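Local coordinates for glycosyltransferase (Streptomyces viridochromogenes, PDB 2IUY), which is a retaining GT-B glycosyltransferase of family GT4 that binds UDP and takes part in the biosynthesis of the antibiotic avilamycin A, at residues A106-V118 with G122-G135. Residues are numbered along the deposited sequence; the frame is centred on the assembly and turned at random.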
ATOM      1  N   ALA A 106      -2.593  -1.595 -24.757  1.00 11.63           N
ATOM      2  CA  ALA A 106      -3.230  -2.458 -23.746  1.00  9.61           C
ATOM      3  C   ALA A 106      -3.651  -1.630 -22.536  1.00  8.93           C
ATOM      4  O   ALA A 106      -2.986  -0.658 -22.160  1.00  7.54           O
ATOM      5  CB  ALA A 106      -2.240  -3.591 -23.289  1.00  8.68           C
ATOM      6  N   PHE A 107      -4.763  -2.020 -21.930  1.00  8.32           N
ATOM      7  CA  PHE A 107      -5.218  -1.373 -20.711  1.00  9.49           C
ATOM      8  C   PHE A 107      -5.236  -2.399 -19.556  1.00  9.11           C
ATOM      9  O   PHE A 107      -5.810  -3.494 -19.673  1.00  8.00           O
ATOM     10  CB  PHE A 107      -6.586  -0.715 -20.897  1.00  9.02           C
ATOM     11  CG  PHE A 107      -7.040   0.035 -19.698  1.00  9.83           C
ATOM     12  CD1 PHE A 107      -6.587   1.344 -19.455  1.00  9.43           C
ATOM     13  CD2 PHE A 107      -7.899  -0.566 -18.774  1.00  9.89           C
ATOM     14  CE1 PHE A 107      -7.005   2.036 -18.307  1.00  9.08           C
ATOM     15  CE2 PHE A 107      -8.344   0.124 -17.643  1.00  8.60           C
ATOM     16  CZ  PHE A 107      -7.878   1.408 -17.396  1.00  9.24           C
ATOM     17  N   ILE A 108      -4.559  -2.036 -18.464  1.00  7.88           N
ATOM     18  CA  ILE A 108      -4.507  -2.871 -17.260  1.00  7.79           C
ATOM     19  C   ILE A 108      -4.706  -2.003 -16.022  1.00  7.81           C
ATOM     20  O   ILE A 108      -4.339  -0.816 -16.009  1.00  6.46           O
ATOM     21  CB  ILE A 108      -3.138  -3.699 -17.171  1.00  7.65           C
ATOM     22  CG1 ILE A 108      -3.234  -4.818 -16.105  1.00  7.93           C
ATOM     23  CG2 ILE A 108      -1.897  -2.765 -16.987  1.00  5.10           C
ATOM     24  CD1 ILE A 108      -2.084  -5.870 -16.158  1.00  8.14           C
ATOM     25  N   SER A 109      -5.286  -2.592 -14.975  1.00  8.35           N
ATOM     26  CA  SER A 109      -5.455  -1.844 -13.693  1.00  9.35           C
ATOM     27  C   SER A 109      -4.865  -2.608 -12.528  1.00  8.61           C
ATOM     28  O   SER A 109      -4.916  -3.816 -12.525  1.00  9.44           O
ATOM     29  CB  SER A 109      -6.969  -1.577 -13.401  1.00  8.33           C
ATOM     30  OG  SER A 109      -7.589  -0.891 -14.494  1.00  7.92           O
ATOM     31  N   SER A 110      -4.363  -1.901 -11.516  1.00  9.40           N
ATOM     32  CA  SER A 110      -4.195  -2.494 -10.172  1.00  9.23           C
ATOM     33  C   SER A 110      -5.302  -1.876  -9.312  1.00  9.58           C
ATOM     34  O   SER A 110      -5.337  -0.666  -9.097  1.00 10.41           O
ATOM     35  CB  SER A 110      -2.850  -2.151  -9.534  1.00  8.81           C
ATOM     36  OG  SER A 110      -1.747  -2.740 -10.186  1.00 10.07           O
ATOM     37  N   HIS A 111      -6.193  -2.716  -8.829  1.00  9.64           N
ATOM     38  CA  HIS A 111      -7.224  -2.312  -7.886  1.00  8.76           C
ATOM     39  C   HIS A 111      -6.743  -2.178  -6.449  1.00  7.28           C
ATOM     40  O   HIS A 111      -6.293  -3.147  -5.841  1.00  6.97           O
ATOM     41  CB  HIS A 111      -8.421  -3.262  -7.952  1.00  8.65           C
ATOM     42  CG  HIS A 111      -9.687  -2.604  -7.508  1.00  9.64           C
ATOM     43  ND1 HIS A 111     -10.056  -1.352  -7.959  1.00  9.60           N
ATOM     44  CD2 HIS A 111     -10.628  -2.978  -6.606  1.00  7.98           C
ATOM     45  CE1 HIS A 111     -11.182  -0.994  -7.369  1.00  8.83           C
ATOM     46  NE2 HIS A 111     -11.548  -1.961  -6.544  1.00  7.82           N
ATOM     47  N   HIS A 112      -6.860  -0.969  -5.921  1.00  5.91           N
ATOM     48  CA  HIS A 112      -6.432  -0.670  -4.559  1.00  7.09           C
ATOM     49  C   HIS A 112      -7.603  -0.391  -3.595  1.00  7.15           C
ATOM     50  O   HIS A 112      -7.409   0.244  -2.532  1.00  5.84           O
ATOM     51  CB  HIS A 112      -5.466   0.514  -4.595  1.00  6.91           C
ATOM     52  CG  HIS A 112      -4.265   0.262  -5.483  1.00  6.36           C
ATOM     53  ND1 HIS A 112      -3.416  -0.803  -5.284  1.00  9.47           N
ATOM     54  CD2 HIS A 112      -3.772   0.942  -6.544  1.00  8.45           C
ATOM     55  CE1 HIS A 112      -2.465  -0.789  -6.200  1.00  9.49           C
ATOM     56  NE2 HIS A 112      -2.641   0.276  -6.964  1.00  7.99           N
ATOM     57  N   PHE A 113      -8.805  -0.840  -3.959  1.00  7.01           N
ATOM     58  CA  PHE A 113      -9.998  -0.450  -3.150  1.00  9.25           C
ATOM     59  C   PHE A 113     -10.838  -1.654  -2.689  1.00  9.44           C
ATOM     60  O   PHE A 113     -10.809  -2.699  -3.318  1.00  9.02           O
ATOM     61  CB  PHE A 113     -10.847   0.603  -3.908  1.00  7.81           C
ATOM     62  CG  PHE A 113     -10.135   1.873  -4.127  1.00  9.87           C
ATOM     63  CD1 PHE A 113     -10.072   2.821  -3.129  1.00 11.96           C
ATOM     64  CD2 PHE A 113      -9.486   2.126  -5.335  1.00 12.45           C
ATOM     65  CE1 PHE A 113      -9.362   4.020  -3.315  1.00 13.26           C
ATOM     66  CE2 PHE A 113      -8.811   3.319  -5.540  1.00  9.02           C
ATOM     67  CZ  PHE A 113      -8.741   4.259  -4.534  1.00 12.45           C
ATOM     68  N   THR A 114     -11.548  -1.498  -1.565  1.00 10.76           N
ATOM     69  CA  THR A 114     -12.479  -2.513  -1.065  1.00 11.45           C
ATOM     70  C   THR A 114     -13.742  -2.617  -1.947  1.00 11.94           C
ATOM     71  O   THR A 114     -14.482  -3.601  -1.920  1.00 12.32           O
ATOM     72  CB  THR A 114     -12.867  -2.190   0.377  1.00 11.71           C
ATOM     73  OG1 THR A 114     -13.442  -3.329   0.981  1.00 13.00           O
ATOM     74  CG2 THR A 114     -13.865  -1.025   0.446  1.00 10.15           C
ATOM     75  N   THR A 115     -13.968  -1.577  -2.734  1.00 12.76           N
ATOM     76  CA  THR A 115     -15.153  -1.428  -3.582  1.00 13.13           C
ATOM     77  C   THR A 115     -14.949  -2.151  -4.925  1.00 12.13           C
ATOM     78  O   THR A 115     -13.829  -2.459  -5.325  1.00 12.76           O
ATOM     79  CB  THR A 115     -15.459   0.085  -3.815  1.00 13.23           C
ATOM     80  OG1 THR A 115     -14.281   0.753  -4.240  1.00 12.20           O
ATOM     81  CG2 THR A 115     -15.942   0.764  -2.513  1.00 14.49           C
ATOM     82  N   ARG A 116     -16.020  -2.418  -5.641  1.00 10.81           N
ATOM     83  CA  ARG A 116     -15.857  -3.160  -6.903  1.00  9.35           C
ATOM     84  C   ARG A 116     -15.371  -2.208  -7.994  1.00  9.60           C
ATOM     85  O   ARG A 116     -15.857  -1.053  -8.063  1.00 10.12           O
ATOM     86  CB  ARG A 116     -17.171  -3.759  -7.301  1.00  8.68           C
ATOM     87  CG  ARG A 116     -17.781  -4.639  -6.225  1.00  8.06           C
ATOM     88  CD  ARG A 116     -18.926  -5.416  -6.833  1.00 10.70           C
ATOM     89  NE  ARG A 116     -18.486  -6.252  -7.958  1.00  9.52           N
ATOM     90  CZ  ARG A 116     -19.275  -7.117  -8.605  1.00 14.37           C
ATOM     91  NH1 ARG A 116     -20.564  -7.237  -8.264  1.00  9.62           N
ATOM     92  NH2 ARG A 116     -18.769  -7.866  -9.596  1.00 10.52           N
ATOM     93  N   PRO A 117     -14.404  -2.660  -8.832  1.00  9.31           N
ATOM     94  CA  PRO A 117     -13.740  -1.756  -9.804  1.00  9.46           C
ATOM     95  C   PRO A 117     -14.630  -1.158 -10.890  1.00 10.09           C
ATOM     96  O   PRO A 117     -15.503  -1.822 -11.424  1.00 11.60           O
ATOM     97  CB  PRO A 117     -12.648  -2.664 -10.457  1.00  8.06           C
ATOM     98  CG  PRO A 117     -13.095  -4.058 -10.163  1.00  8.03           C
ATOM     99  CD  PRO A 117     -13.822  -4.029  -8.881  1.00  8.17           C
ATOM    100  N   VAL A 118     -14.347   0.077 -11.251  1.00 10.58           N
ATOM    101  CA  VAL A 118     -14.927   0.712 -12.444  1.00 11.56           C
ATOM    102  C   VAL A 118     -14.683  -0.109 -13.750  1.00 12.06           C
ATOM    103  O   VAL A 118     -15.601  -0.271 -14.593  1.00 11.89           O
ATOM    104  CB  VAL A 118     -14.370   2.174 -12.558  1.00 11.42           C
ATOM    105  CG1 VAL A 118     -14.580   2.787 -13.902  1.00 11.94           C
ATOM    106  CG2 VAL A 118     -15.053   3.039 -11.463  1.00 11.93           C
ATOM    107  N   GLY A 122      -9.343  -6.586 -17.469  1.00  8.69           N
ATOM    108  CA  GLY A 122      -7.926  -6.291 -17.362  1.00  8.25           C
ATOM    109  C   GLY A 122      -7.548  -5.798 -15.969  1.00  9.00           C
ATOM    110  O   GLY A 122      -6.459  -5.259 -15.789  1.00  8.27           O
ATOM    111  N   CYS A 123      -8.430  -6.012 -14.984  1.00  7.68           N
ATOM    112  CA  CYS A 123      -8.133  -5.685 -13.580  1.00  8.03           C
ATOM    113  C   CYS A 123      -7.302  -6.775 -12.860  1.00  7.73           C
ATOM    114  O   CYS A 123      -7.578  -7.962 -13.002  1.00  7.81           O
ATOM    115  CB  CYS A 123      -9.421  -5.425 -12.763  1.00  6.89           C
ATOM    116  SG  CYS A 123      -9.161  -4.353 -11.262  1.00  7.69           S
ATOM    117  N   THR A 124      -6.321  -6.344 -12.059  1.00  7.37           N
ATOM    118  CA  THR A 124      -5.580  -7.229 -11.143  1.00  8.01           C
ATOM    119  C   THR A 124      -5.897  -6.829  -9.701  1.00  8.56           C
ATOM    120  O   THR A 124      -6.240  -5.670  -9.428  1.00  8.79           O
ATOM    121  CB  THR A 124      -4.007  -7.128 -11.313  1.00  8.23           C
ATOM    122  OG1 THR A 124      -3.559  -5.870 -10.794  1.00  7.44           O
ATOM    123  CG2 THR A 124      -3.569  -7.256 -12.765  1.00  8.28           C
ATOM    124  N   TYR A 125      -5.727  -7.768  -8.773  1.00  8.14           N
ATOM    125  CA  TYR A 125      -6.051  -7.536  -7.373  1.00  8.12           C
ATOM    126  C   TYR A 125      -4.829  -7.787  -6.514  1.00  7.97           C
ATOM    127  O   TYR A 125      -4.002  -8.629  -6.862  1.00  6.81           O
ATOM    128  CB  TYR A 125      -7.251  -8.424  -6.969  1.00  7.16           C
ATOM    129  CG  TYR A 125      -8.462  -8.114  -7.846  1.00  7.92           C
ATOM    130  CD1 TYR A 125      -9.404  -7.168  -7.453  1.00  4.48           C
ATOM    131  CD2 TYR A 125      -8.651  -8.748  -9.074  1.00  9.35           C
ATOM    132  CE1 TYR A 125     -10.507  -6.851  -8.246  1.00  5.04           C
ATOM    133  CE2 TYR A 125      -9.757  -8.420  -9.899  1.00  6.32           C
ATOM    134  CZ  TYR A 125     -10.668  -7.488  -9.480  1.00  8.66           C
ATOM    135  OH  TYR A 125     -11.777  -7.174 -10.276  1.00  9.83           O
ATOM    136  N   SER A 126      -4.681  -7.053  -5.403  1.00  8.40           N
ATOM    137  CA  SER A 126      -3.474  -7.279  -4.573  1.00 10.04           C
ATOM    138  C   SER A 126      -3.602  -8.508  -3.669  1.00  9.44           C
ATOM    139  O   SER A 126      -2.598  -8.983  -3.109  1.00  9.85           O
ATOM    140  CB  SER A 126      -3.031  -6.035  -3.777  1.00  9.50           C
ATOM    141  OG  SER A 126      -4.143  -5.290  -3.356  1.00 15.64           O
ATOM    142  N   SER A 127      -4.820  -9.031  -3.523  1.00  8.74           N
ATOM    143  CA  SER A 127      -5.012 -10.241  -2.727  1.00  9.40           C
ATOM    144  C   SER A 127      -6.171 -11.095  -3.245  1.00  9.31           C
ATOM    145  O   SER A 127      -7.044 -10.610  -3.939  1.00  7.65           O
ATOM    146  CB  SER A 127      -5.181  -9.892  -1.240  1.00  9.71           C
ATOM    147  OG  SER A 127      -6.407  -9.209  -0.986  1.00  9.30           O
ATOM    148  N   ARG A 128      -6.151 -12.385  -2.926  1.00 10.59           N
ATOM    149  CA  ARG A 128      -7.325 -13.260  -3.158  1.00 11.95           C
ATOM    150  C   ARG A 128      -8.601 -12.772  -2.447  1.00  9.92           C
ATOM    151  O   ARG A 128      -9.655 -12.843  -3.023  1.00  8.33           O
ATOM    152  CB  ARG A 128      -7.048 -14.702  -2.691  1.00 11.81           C
ATOM    153  CG  ARG A 128      -6.043 -15.482  -3.556  1.00 16.68           C
ATOM    154  CD  ARG A 128      -5.855 -16.967  -3.024  1.00 16.82           C
ATOM    155  NE  ARG A 128      -4.801 -17.104  -1.997  1.00 27.71           N
ATOM    156  CZ  ARG A 128      -4.995 -17.317  -0.682  1.00 32.08           C
ATOM    157  NH1 ARG A 128      -6.232 -17.395  -0.146  1.00 33.57           N
ATOM    158  NH2 ARG A 128      -3.937 -17.442   0.124  1.00 31.61           N
ATOM    159  N   ALA A 129      -8.497 -12.334  -1.188  1.00 10.33           N
ATOM    160  CA  ALA A 129      -9.667 -11.839  -0.424  1.00 10.06           C
ATOM    161  C   ALA A 129     -10.278 -10.647  -1.127  1.00  9.79           C
ATOM    162  O   ALA A 129     -11.469 -10.610  -1.349  1.00  9.93           O
ATOM    163  CB  ALA A 129      -9.277 -11.476   0.989  1.00 11.66           C
ATOM    164  N   GLN A 130      -9.447  -9.705  -1.572  1.00  9.84           N
ATOM    165  CA  GLN A 130      -9.955  -8.566  -2.348  1.00  9.22           C
ATOM    166  C   GLN A 130     -10.589  -9.027  -3.662  1.00  8.88           C
ATOM    167  O   GLN A 130     -11.707  -8.641  -3.978  1.00  9.55           O
ATOM    168  CB  GLN A 130      -8.839  -7.582  -2.638  1.00  8.67           C
ATOM    169  CG  GLN A 130      -9.289  -6.291  -3.237  1.00  8.71           C
ATOM    170  CD  GLN A 130      -8.225  -5.655  -4.086  1.00  8.43           C
ATOM    171  OE1 GLN A 130      -7.270  -6.319  -4.471  1.00 13.54           O
ATOM    172  NE2 GLN A 130      -8.383  -4.368  -4.400  1.00  5.50           N
ATOM    173  N   ARG A 131      -9.864  -9.815  -4.453  1.00  8.62           N
ATOM    174  CA  ARG A 131     -10.423 -10.309  -5.721  1.00  7.98           C
ATOM    175  C   ARG A 131     -11.843 -10.915  -5.537  1.00  7.97           C
ATOM    176  O   ARG A 131     -12.772 -10.591  -6.289  1.00  9.85           O
ATOM    177  CB  ARG A 131      -9.494 -11.329  -6.398  1.00  7.20           C
ATOM    178  CG  ARG A 131     -10.108 -11.852  -7.753  1.00  7.36           C
ATOM    179  CD  ARG A 131      -9.201 -12.828  -8.480  1.00  6.46           C
ATOM    180  NE  ARG A 131      -8.991 -13.998  -7.637  1.00  7.61           N
ATOM    181  CZ  ARG A 131      -8.224 -15.031  -7.956  1.00 13.04           C
ATOM    182  NH1 ARG A 131      -7.549 -15.050  -9.123  1.00 10.07           N
ATOM    183  NH2 ARG A 131      -8.110 -16.035  -7.083  1.00 12.74           N
ATOM    184  N   ALA A 132     -11.996 -11.796  -4.560  1.00  8.21           N
ATOM    185  CA  ALA A 132     -13.282 -12.419  -4.200  1.00  8.97           C
ATOM    186  C   ALA A 132     -14.389 -11.370  -3.830  1.00 10.08           C
ATOM    187  O   ALA A 132     -15.522 -11.407  -4.338  1.00  9.88           O
ATOM    188  CB  ALA A 132     -13.027 -13.371  -3.007  1.00  9.12           C
ATOM    189  N   HIS A 133     -14.014 -10.456  -2.924  1.00 10.03           N
ATOM    190  CA  HIS A 133     -14.828  -9.426  -2.400  1.00 11.73           C
ATOM    191  C   HIS A 133     -15.291  -8.464  -3.508  1.00 11.85           C
ATOM    192  O   HIS A 133     -16.439  -7.935  -3.489  1.00 12.07           O
ATOM    193  CB  HIS A 133     -13.977  -8.695  -1.333  1.00 12.80           C
ATOM    194  CG  HIS A 133     -14.709  -7.622  -0.596  1.00 16.30           C
ATOM    195  ND1 HIS A 133     -15.663  -7.896   0.364  1.00 17.12           N
ATOM    196  CD2 HIS A 133     -14.638  -6.271  -0.685  1.00 18.07           C
ATOM    197  CE1 HIS A 133     -16.149  -6.761   0.829  1.00 20.10           C
ATOM    198  NE2 HIS A 133     -15.545  -5.762   0.208  1.00 18.44           N
ATOM    199  N   CYS A 134     -14.403  -8.205  -4.469  1.00 11.53           N
ATOM    200  CA  CYS A 134     -14.699  -7.263  -5.551  1.00 11.12           C
ATOM    201  C   CYS A 134     -15.407  -7.909  -6.722  1.00 11.81           C
ATOM    202  O   CYS A 134     -15.690  -7.227  -7.713  1.00 12.15           O
ATOM    203  CB  CYS A 134     -13.413  -6.575  -6.034  1.00 11.01           C
ATOM    204  SG  CYS A 134     -12.665  -5.544  -4.724  1.00 13.80           S
ATOM    205  N   GLY A 135     -15.677  -9.215  -6.635  1.00 11.49           N
ATOM    206  CA  GLY A 135     -16.317  -9.915  -7.759  1.00 12.14           C
ATOM    207  C   GLY A 135     -15.399 -10.239  -8.931  1.00 13.28           C
ATOM    208  O   GLY A 135     -15.885 -10.509 -10.026  1.00 14.24           O
TER
HETATM  209  O   HOH W   1      -3.886  -2.726  -2.869  1.00 15.09           O
HETATM  210  O   HOH W   2     -16.396  -3.241   1.006  1.00 14.05           O
HETATM  211  O   HOH W   3     -16.487  -5.050  -2.987  1.00 15.95           O
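Gly122 opens the parallel pairing by accepting a bond from Ser109 N through its carbonyl oxygen; its positive phi, and the closeness of Phe107 O to where a CB would stand, suit a residue without a side chain. On one face of the sheet, the compact, polarisable sulfur of Cys123 touches both His111 CB (3.6 Å) and Pro117 CB (4.0 Å). Thr124 continues the ladder: its N donates to Ser109 O at 2.9 Å and its O receives His111 N at 3.0 Å. With OG1 set between backbone N and carbonyl carbon (chi1 72°), Thr124, on the other face, lays that oxygen beside Ser110 CA, while its methyl CG2 meets Ile108 CD1. Tyr125 brings CD1 to His111 CB, and its OH lies 3.4 Å from Pro117 CG, the two side chains crossing at about a right angle.

Ser127 N-caps helix 128-133, its OG accepting from Gln130 N. Gln130 has the length and the twin N-H groups this turn needs: NE2 donates to His111 O (2.8 Å) and Phe113 O (3.1 Å), both oxygens lying in the amide plane, while OE1 takes Ser126 N. Three bonds thus fix the amide's rotation, nearly parallel to the His111 ring. That ring is held in turn by NE2 donating to Thr115 O, and meets Cys134 SG at its edge. One water joins His133 NE2 to Thr114 OG1, which also bonds Cys251 N; another donates to Thr114 O and His133 O. A Schellman motif ends the helix at Gly135, and Arg116 NE reaches Cys134 O from above the carbonyl plane.

The pairing completes one edge of the N-terminal Rossmann-like sheet of a GT-B fold: strand 87-90 flanks 106-111 on its other side, helix 321-336 packs on Ile108 and Thr124, and helix 31-45 touches His112 and Phe113 near the UDP site.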